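Local coordinates for carbamate kinase (PDB 2E9Y), which probably phosphorylates carbamate with ATP, reversibly forming carbamoyl phosphate, at residues V108-D120 / S186-V200. Sequence-based numbering, arbitrary orientation.
Sequences VLVPVVISRVLVD and SPAVVALGGGGVPVV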
ATOM      1  N   VAL A 108     -20.366  -1.346  -4.229  1.00 36.86           N
ATOM      2  CA  VAL A 108     -19.642  -1.534  -2.979  1.00 34.41           C
ATOM      3  C   VAL A 108     -18.163  -1.213  -3.157  1.00 31.68           C
ATOM      4  O   VAL A 108     -17.606  -1.377  -4.243  1.00 30.25           O
ATOM      5  CB  VAL A 108     -19.761  -2.985  -2.471  1.00 34.61           C
ATOM      6  CG1 VAL A 108     -21.217  -3.333  -2.216  1.00 36.89           C
ATOM      7  CG2 VAL A 108     -19.156  -3.939  -3.482  1.00 35.55           C
ATOM      8  N   LEU A 109     -17.533  -0.744  -2.087  1.00 28.99           N
ATOM      9  CA  LEU A 109     -16.116  -0.422  -2.133  1.00 25.64           C
ATOM     10  C   LEU A 109     -15.362  -1.573  -1.483  1.00 22.63           C
ATOM     11  O   LEU A 109     -15.801  -2.125  -0.477  1.00 23.81           O
ATOM     12  CB  LEU A 109     -15.836   0.899  -1.399  1.00 26.52           C
ATOM     13  CG  LEU A 109     -16.337   2.178  -2.089  1.00 28.06           C
ATOM     14  CD1 LEU A 109     -16.067   3.394  -1.208  1.00 27.71           C
ATOM     15  CD2 LEU A 109     -15.642   2.345  -3.433  1.00 28.25           C
ATOM     16  N   VAL A 110     -14.236  -1.940  -2.077  1.00 19.76           N
ATOM     17  CA  VAL A 110     -13.410  -3.030  -1.578  1.00 18.57           C
ATOM     18  C   VAL A 110     -12.154  -2.483  -0.912  1.00 18.33           C
ATOM     19  O   VAL A 110     -11.281  -1.930  -1.579  1.00 17.80           O
ATOM     20  CB  VAL A 110     -12.982  -3.960  -2.730  1.00 18.17           C
ATOM     21  CG1 VAL A 110     -12.013  -5.022  -2.220  1.00 17.99           C
ATOM     22  CG2 VAL A 110     -14.206  -4.604  -3.350  1.00 18.40           C
ATOM     23  N   PRO A 111     -12.047  -2.625   0.414  1.00 17.58           N
ATOM     24  CA  PRO A 111     -10.850  -2.113   1.088  1.00 17.71           C
ATOM     25  C   PRO A 111      -9.651  -3.036   0.918  1.00 17.29           C
ATOM     26  O   PRO A 111      -9.812  -4.241   0.715  1.00 16.10           O
ATOM     27  CB  PRO A 111     -11.288  -2.034   2.543  1.00 19.93           C
ATOM     28  CG  PRO A 111     -12.192  -3.246   2.661  1.00 19.01           C
ATOM     29  CD  PRO A 111     -13.022  -3.148   1.391  1.00 18.64           C
ATOM     30  N   VAL A 112      -8.457  -2.454   0.989  1.00 15.99           N
ATOM     31  CA  VAL A 112      -7.207  -3.206   0.914  1.00 15.59           C
ATOM     32  C   VAL A 112      -6.549  -2.930   2.265  1.00 13.60           C
ATOM     33  O   VAL A 112      -6.218  -1.785   2.583  1.00 15.16           O
ATOM     34  CB  VAL A 112      -6.286  -2.704  -0.227  1.00 15.82           C
ATOM     35  CG1 VAL A 112      -4.937  -3.403  -0.158  1.00 14.32           C
ATOM     36  CG2 VAL A 112      -6.933  -2.978  -1.575  1.00 15.00           C
ATOM     37  N   VAL A 113      -6.378  -3.966   3.076  1.00 13.45           N
ATOM     38  CA  VAL A 113      -5.791  -3.768   4.393  1.00 14.03           C
ATOM     39  C   VAL A 113      -4.294  -4.049   4.409  1.00 13.96           C
ATOM     40  O   VAL A 113      -3.865  -5.163   4.105  1.00 12.80           O
ATOM     41  CB  VAL A 113      -6.468  -4.670   5.452  1.00 15.91           C
ATOM     42  CG1 VAL A 113      -5.935  -4.331   6.844  1.00 16.42           C
ATOM     43  CG2 VAL A 113      -7.982  -4.492   5.403  1.00 17.35           C
ATOM     44  N   ILE A 114      -3.501  -3.033   4.744  1.00 14.64           N
ATOM     45  CA  ILE A 114      -2.079  -3.253   4.860  1.00 14.79           C
ATOM     46  C   ILE A 114      -1.876  -4.105   6.092  1.00 14.65           C
ATOM     47  O   ILE A 114      -2.351  -3.784   7.166  1.00 16.12           O
ATOM     48  CB  ILE A 114      -1.367  -1.902   5.037  1.00 16.67           C
ATOM     49  CG1 ILE A 114      -1.560  -0.971   3.824  1.00 17.37           C
ATOM     50  CG2 ILE A 114       0.143  -2.107   5.234  1.00 16.82           C
ATOM     51  CD1 ILE A 114      -1.205  -1.642   2.494  1.00 16.62           C
ATOM     52  N   SER A 115      -1.208  -5.248   5.870  1.00 15.09           N
ATOM     53  CA  SER A 115      -1.257  -6.319   6.867  1.00 14.92           C
ATOM     54  C   SER A 115       0.149  -6.776   7.321  1.00 13.46           C
ATOM     55  O   SER A 115       1.021  -7.066   6.508  1.00 14.11           O
ATOM     56  CB  SER A 115      -2.009  -7.482   6.249  1.00 14.98           C
ATOM     57  OG  SER A 115      -3.295  -7.017   5.853  1.00 14.87           O
ATOM     58  N   ARG A 116       0.345  -6.808   8.659  1.00 14.21           N
ATOM     59  CA  ARG A 116       1.593  -7.351   9.204  1.00 14.87           C
ATOM     60  C   ARG A 116       1.348  -8.708   9.863  1.00 16.33           C
ATOM     61  O   ARG A 116       0.269  -8.975  10.376  1.00 14.36           O
ATOM     62  CB  ARG A 116       2.104  -6.399  10.281  1.00 15.33           C
ATOM     63  CG  ARG A 116       2.603  -5.042   9.760  1.00 13.27           C
ATOM     64  CD  ARG A 116       2.668  -3.997  10.880  1.00 13.85           C
ATOM     65  NE  ARG A 116       1.326  -3.830  11.445  1.00 14.73           N
ATOM     66  CZ  ARG A 116       1.151  -3.049  12.535  1.00 15.26           C
ATOM     67  NH1 ARG A 116       2.161  -2.418  13.120  1.00 16.87           N
ATOM     68  NH2 ARG A 116      -0.092  -2.906  13.027  1.00 16.01           N
ATOM     69  N   VAL A 117       2.355  -9.575   9.844  1.00 15.00           N
ATOM     70  CA  VAL A 117       2.229 -10.897  10.440  1.00 14.89           C
ATOM     71  C   VAL A 117       3.351 -11.093  11.450  1.00 15.15           C
ATOM     72  O   VAL A 117       4.517 -10.840  11.147  1.00 15.33           O
ATOM     73  CB  VAL A 117       2.308 -12.004   9.364  1.00 15.68           C
ATOM     74  CG1 VAL A 117       2.271 -13.376  10.013  1.00 14.99           C
ATOM     75  CG2 VAL A 117       1.148 -11.864   8.399  1.00 19.26           C
ATOM     76  N   LEU A 118       2.994 -11.527  12.655  1.00 14.30           N
ATOM     77  CA  LEU A 118       3.979 -11.761  13.711  1.00 15.38           C
ATOM     78  C   LEU A 118       4.672 -13.109  13.505  1.00 15.25           C
ATOM     79  O   LEU A 118       4.015 -14.121  13.274  1.00 16.20           O
ATOM     80  CB  LEU A 118       3.292 -11.749  15.087  1.00 15.52           C
ATOM     81  CG  LEU A 118       4.188 -11.920  16.322  1.00 17.88           C
ATOM     82  CD1 LEU A 118       5.057 -10.684  16.485  1.00 16.23           C
ATOM     83  CD2 LEU A 118       3.340 -12.128  17.567  1.00 18.70           C
ATOM     84  N   VAL A 119       6.001 -13.115  13.570  1.00 15.68           N
ATOM     85  CA  VAL A 119       6.764 -14.352  13.432  1.00 17.05           C
ATOM     86  C   VAL A 119       7.670 -14.464  14.657  1.00 19.09           C
ATOM     87  O   VAL A 119       7.856 -13.480  15.380  1.00 19.45           O
ATOM     88  CB  VAL A 119       7.607 -14.374  12.125  1.00 17.50           C
ATOM     89  CG1 VAL A 119       6.673 -14.286  10.917  1.00 17.04           C
ATOM     90  CG2 VAL A 119       8.612 -13.231  12.111  1.00 17.76           C
ATOM     91  N   ASP A 120       8.221 -15.651  14.897  1.00 19.23           N
ATOM     92  CA  ASP A 120       9.084 -15.862  16.059  1.00 23.10           C
ATOM     93  C   ASP A 120      10.562 -15.794  15.694  1.00 21.34           C
ATOM     94  O   ASP A 120      11.013 -16.433  14.747  1.00 22.82           O
ATOM     95  CB  ASP A 120       8.773 -17.215  16.704  1.00 26.06           C
ATOM     96  CG  ASP A 120       9.344 -17.338  18.105  1.00 30.32           C
ATOM     97  OD1 ASP A 120      10.572 -17.197  18.266  1.00 30.06           O
ATOM     98  OD2 ASP A 120       8.559 -17.571  19.048  1.00 34.34           O
ATOM     99  N   SER A 186     -17.787  -4.634   4.550  1.00 28.35           N
ATOM    100  CA  SER A 186     -17.836  -5.023   3.143  1.00 26.85           C
ATOM    101  C   SER A 186     -17.739  -6.530   2.939  1.00 27.04           C
ATOM    102  O   SER A 186     -17.017  -7.218   3.664  1.00 26.16           O
ATOM    103  CB  SER A 186     -16.709  -4.343   2.363  1.00 28.10           C
ATOM    104  OG  SER A 186     -16.720  -4.753   1.000  1.00 27.86           O
ATOM    105  N   PRO A 187     -18.466  -7.060   1.941  1.00 25.50           N
ATOM    106  CA  PRO A 187     -18.484  -8.489   1.612  1.00 25.98           C
ATOM    107  C   PRO A 187     -17.208  -8.968   0.921  1.00 24.43           C
ATOM    108  O   PRO A 187     -16.991 -10.168   0.765  1.00 24.23           O
ATOM    109  CB  PRO A 187     -19.713  -8.617   0.715  1.00 27.05           C
ATOM    110  CG  PRO A 187     -19.713  -7.306  -0.014  1.00 27.46           C
ATOM    111  CD  PRO A 187     -19.436  -6.324   1.107  1.00 27.53           C
ATOM    112  N   ALA A 188     -16.372  -8.021   0.503  1.00 23.75           N
ATOM    113  CA  ALA A 188     -15.111  -8.343  -0.157  1.00 21.10           C
ATOM    114  C   ALA A 188     -14.010  -7.451   0.406  1.00 19.16           C
ATOM    115  O   ALA A 188     -14.057  -6.227   0.273  1.00 18.72           O
ATOM    116  CB  ALA A 188     -15.230  -8.140  -1.662  1.00 22.50           C
ATOM    117  N   VAL A 189     -13.026  -8.080   1.039  1.00 17.86           N
ATOM    118  CA  VAL A 189     -11.902  -7.372   1.646  1.00 18.30           C
ATOM    119  C   VAL A 189     -10.607  -8.023   1.175  1.00 17.94           C
ATOM    120  O   VAL A 189     -10.491  -9.246   1.193  1.00 18.80           O
ATOM    121  CB  VAL A 189     -11.952  -7.468   3.194  1.00 18.13           C
ATOM    122  CG1 VAL A 189     -10.700  -6.847   3.804  1.00 19.59           C
ATOM    123  CG2 VAL A 189     -13.205  -6.775   3.723  1.00 18.45           C
ATOM    124  N   VAL A 190      -9.644  -7.209   0.746  1.00 16.95           N
ATOM    125  CA  VAL A 190      -8.355  -7.733   0.298  1.00 16.15           C
ATOM    126  C   VAL A 190      -7.360  -7.506   1.433  1.00 14.69           C
ATOM    127  O   VAL A 190      -7.243  -6.393   1.941  1.00 15.42           O
ATOM    128  CB  VAL A 190      -7.846  -7.003  -0.970  1.00 16.21           C
ATOM    129  CG1 VAL A 190      -6.451  -7.510  -1.347  1.00 13.44           C
ATOM    130  CG2 VAL A 190      -8.809  -7.236  -2.119  1.00 15.91           C
ATOM    131  N   ALA A 191      -6.660  -8.558   1.841  1.00 14.00           N
ATOM    132  CA  ALA A 191      -5.705  -8.415   2.929  1.00 14.33           C
ATOM    133  C   ALA A 191      -4.611  -9.470   2.904  1.00 14.53           C
ATOM    134  O   ALA A 191      -4.633 -10.395   2.092  1.00 13.68           O
ATOM    135  CB  ALA A 191      -6.442  -8.462   4.276  1.00 15.67           C
ATOM    136  N   LEU A 192      -3.651  -9.305   3.806  1.00 15.15           N
ATOM    137  CA  LEU A 192      -2.539 -10.229   3.950  1.00 15.37           C
ATOM    138  C   LEU A 192      -1.830 -10.491   2.624  1.00 14.99           C
ATOM    139  O   LEU A 192      -1.428 -11.614   2.336  1.00 15.21           O
ATOM    140  CB  LEU A 192      -3.057 -11.544   4.557  1.00 18.41           C
ATOM    141  CG  LEU A 192      -2.141 -12.323   5.505  1.00 21.70           C
ATOM    142  CD1 LEU A 192      -1.538 -11.378   6.528  1.00 20.87           C
ATOM    143  CD2 LEU A 192      -2.939 -13.419   6.202  1.00 21.13           C
ATOM    144  N   GLY A 193      -1.657  -9.442   1.825  1.00 13.21           N
ATOM    145  CA  GLY A 193      -0.996  -9.605   0.547  1.00 12.56           C
ATOM    146  C   GLY A 193       0.427 -10.116   0.695  1.00 13.37           C
ATOM    147  O   GLY A 193       1.187  -9.622   1.525  1.00 14.17           O
ATOM    148  N   GLY A 194       0.785 -11.107  -0.115  1.00 13.28           N
ATOM    149  CA  GLY A 194       2.138 -11.657  -0.096  1.00 14.32           C
ATOM    150  C   GLY A 194       2.436 -12.450   1.184  1.00 14.77           C
ATOM    151  O   GLY A 194       3.565 -12.826   1.472  1.00 16.33           O
ATOM    152  N   GLY A 195       1.382 -12.676   1.987  1.00 14.57           N
ATOM    153  CA  GLY A 195       1.581 -13.418   3.232  1.00 15.52           C
ATOM    154  C   GLY A 195       1.742 -12.479   4.435  1.00 16.44           C
ATOM    155  O   GLY A 195       1.847 -12.894   5.581  1.00 16.69           O
ATOM    156  N   GLY A 196       1.802 -11.169   4.127  1.00 14.02           N
ATOM    157  CA  GLY A 196       1.888 -10.179   5.195  1.00 13.91           C
ATOM    158  C   GLY A 196       3.315  -9.646   5.384  1.00 15.08           C
ATOM    159  O   GLY A 196       4.296 -10.271   5.000  1.00 13.69           O
ATOM    160  N   VAL A 197       3.398  -8.442   5.985  1.00 14.23           N
ATOM    161  CA  VAL A 197       4.690  -7.893   6.397  1.00 15.47           C
ATOM    162  C   VAL A 197       5.146  -8.470   7.750  1.00 15.62           C
ATOM    163  O   VAL A 197       4.514  -8.276   8.786  1.00 16.49           O
ATOM    164  CB  VAL A 197       4.516  -6.377   6.509  1.00 13.75           C
ATOM    165  CG1 VAL A 197       5.807  -5.723   6.997  1.00 16.21           C
ATOM    166  CG2 VAL A 197       4.137  -5.800   5.158  1.00 15.96           C
ATOM    167  N   PRO A 198       6.262  -9.236   7.759  1.00 17.21           N
ATOM    168  CA  PRO A 198       6.755  -9.841   8.983  1.00 17.60           C
ATOM    169  C   PRO A 198       7.323  -8.842   9.954  1.00 15.98           C
ATOM    170  O   PRO A 198       8.158  -8.007   9.637  1.00 14.88           O
ATOM    171  CB  PRO A 198       7.891 -10.792   8.646  1.00 19.79           C
ATOM    172  CG  PRO A 198       7.959 -10.910   7.141  1.00 21.37           C
ATOM    173  CD  PRO A 198       7.122  -9.634   6.651  1.00 18.89           C
ATOM    174  N   VAL A 199       6.849  -8.996  11.177  1.00 14.84           N
ATOM    175  CA  VAL A 199       7.446  -8.282  12.266  1.00 15.24           C
ATOM    176  C   VAL A 199       7.704  -9.238  13.420  1.00 15.44           C
ATOM    177  O   VAL A 199       7.148 -10.331  13.499  1.00 16.84           O
ATOM    178  CB  VAL A 199       6.444  -7.219  12.698  1.00 15.30           C
ATOM    179  CG1 VAL A 199       6.197  -6.250  11.544  1.00 17.74           C
ATOM    180  CG2 VAL A 199       5.128  -7.881  13.074  1.00 14.03           C
ATOM    181  N   VAL A 200       8.656  -8.831  14.284  1.00 17.51           N
ATOM    182  CA  VAL A 200       8.933  -9.608  15.501  1.00 18.88           C
ATOM    183  C   VAL A 200       8.744  -8.734  16.728  1.00 20.84           C
ATOM    184  O   VAL A 200       8.875  -7.517  16.682  1.00 20.29           O
ATOM    185  CB  VAL A 200      10.388 -10.110  15.437  1.00 20.11           C
ATOM    186  CG1 VAL A 200      10.568 -11.087  14.271  1.00 20.57           C
ATOM    187  CG2 VAL A 200      11.337  -8.941  15.267  1.00 19.82           C
TER
HETATM  188  O   HOH W   1      -2.708  -6.728   1.937  1.00 13.31           O
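Val117 and Leu192 meet at about a right angle where the packing is tightest, Val117 CG2 lying 3.3 Å from Leu192 CD1, closer than ordinary van der Waals contact. The torsion of Val117 (chi1 176°) sets CG2 beside its own backbone N, and from there the methyl also reaches the turn 193-196, coming within 3.1 Å of Gly195 O, a buried carbonyl with no polar partner. Gly196 passes the same methyl with backbone alone, its CA 3.7 Å from Val117 CG2, at a phi of 102° that suits glycine.

Strand 112-119 pairs in parallel with two successive strands, 188-191 and 197-200, which the glycine turn separates. Val113 N to Val190 O (2.8 Å) and Val190 N to Pro111 O hold the first pairing; Val197 N to Ser115 O, lying in the carbonyl plane, opens the second, and Val117 and Val199 continue it. Ser115 bridges the break: its OG accepts a nearly straight bond from Leu192 N (3.1 Å, 165°) and donates to Val113 O (2.6 Å), approaching from above that carbonyl's plane. One water donates to Val113 O and accepts from Gly193 N.

Pro111 CG rests crosswise on Val189 CG2, and at the far end Val119 CG2 packs 3.6 Å from Val200 CG1. Leu118 is looser: its CD1 stands 4.4 Å from Val199 CG2, though nearer the backbone of Val199 and Val200. Asp120, beyond, is exposed. Arg116 lays its CG near Val197 but carries its guanidinium away, to Asp175 and to Glu98 of the second subunit, so this strand also reaches the dimer interface.

The chemistry is thus that of a buried, mostly valine-lined sheet in the amino acid kinase fold, where a serine hydroxyl and a water, together with Gln86, satisfy backbone groups at the break.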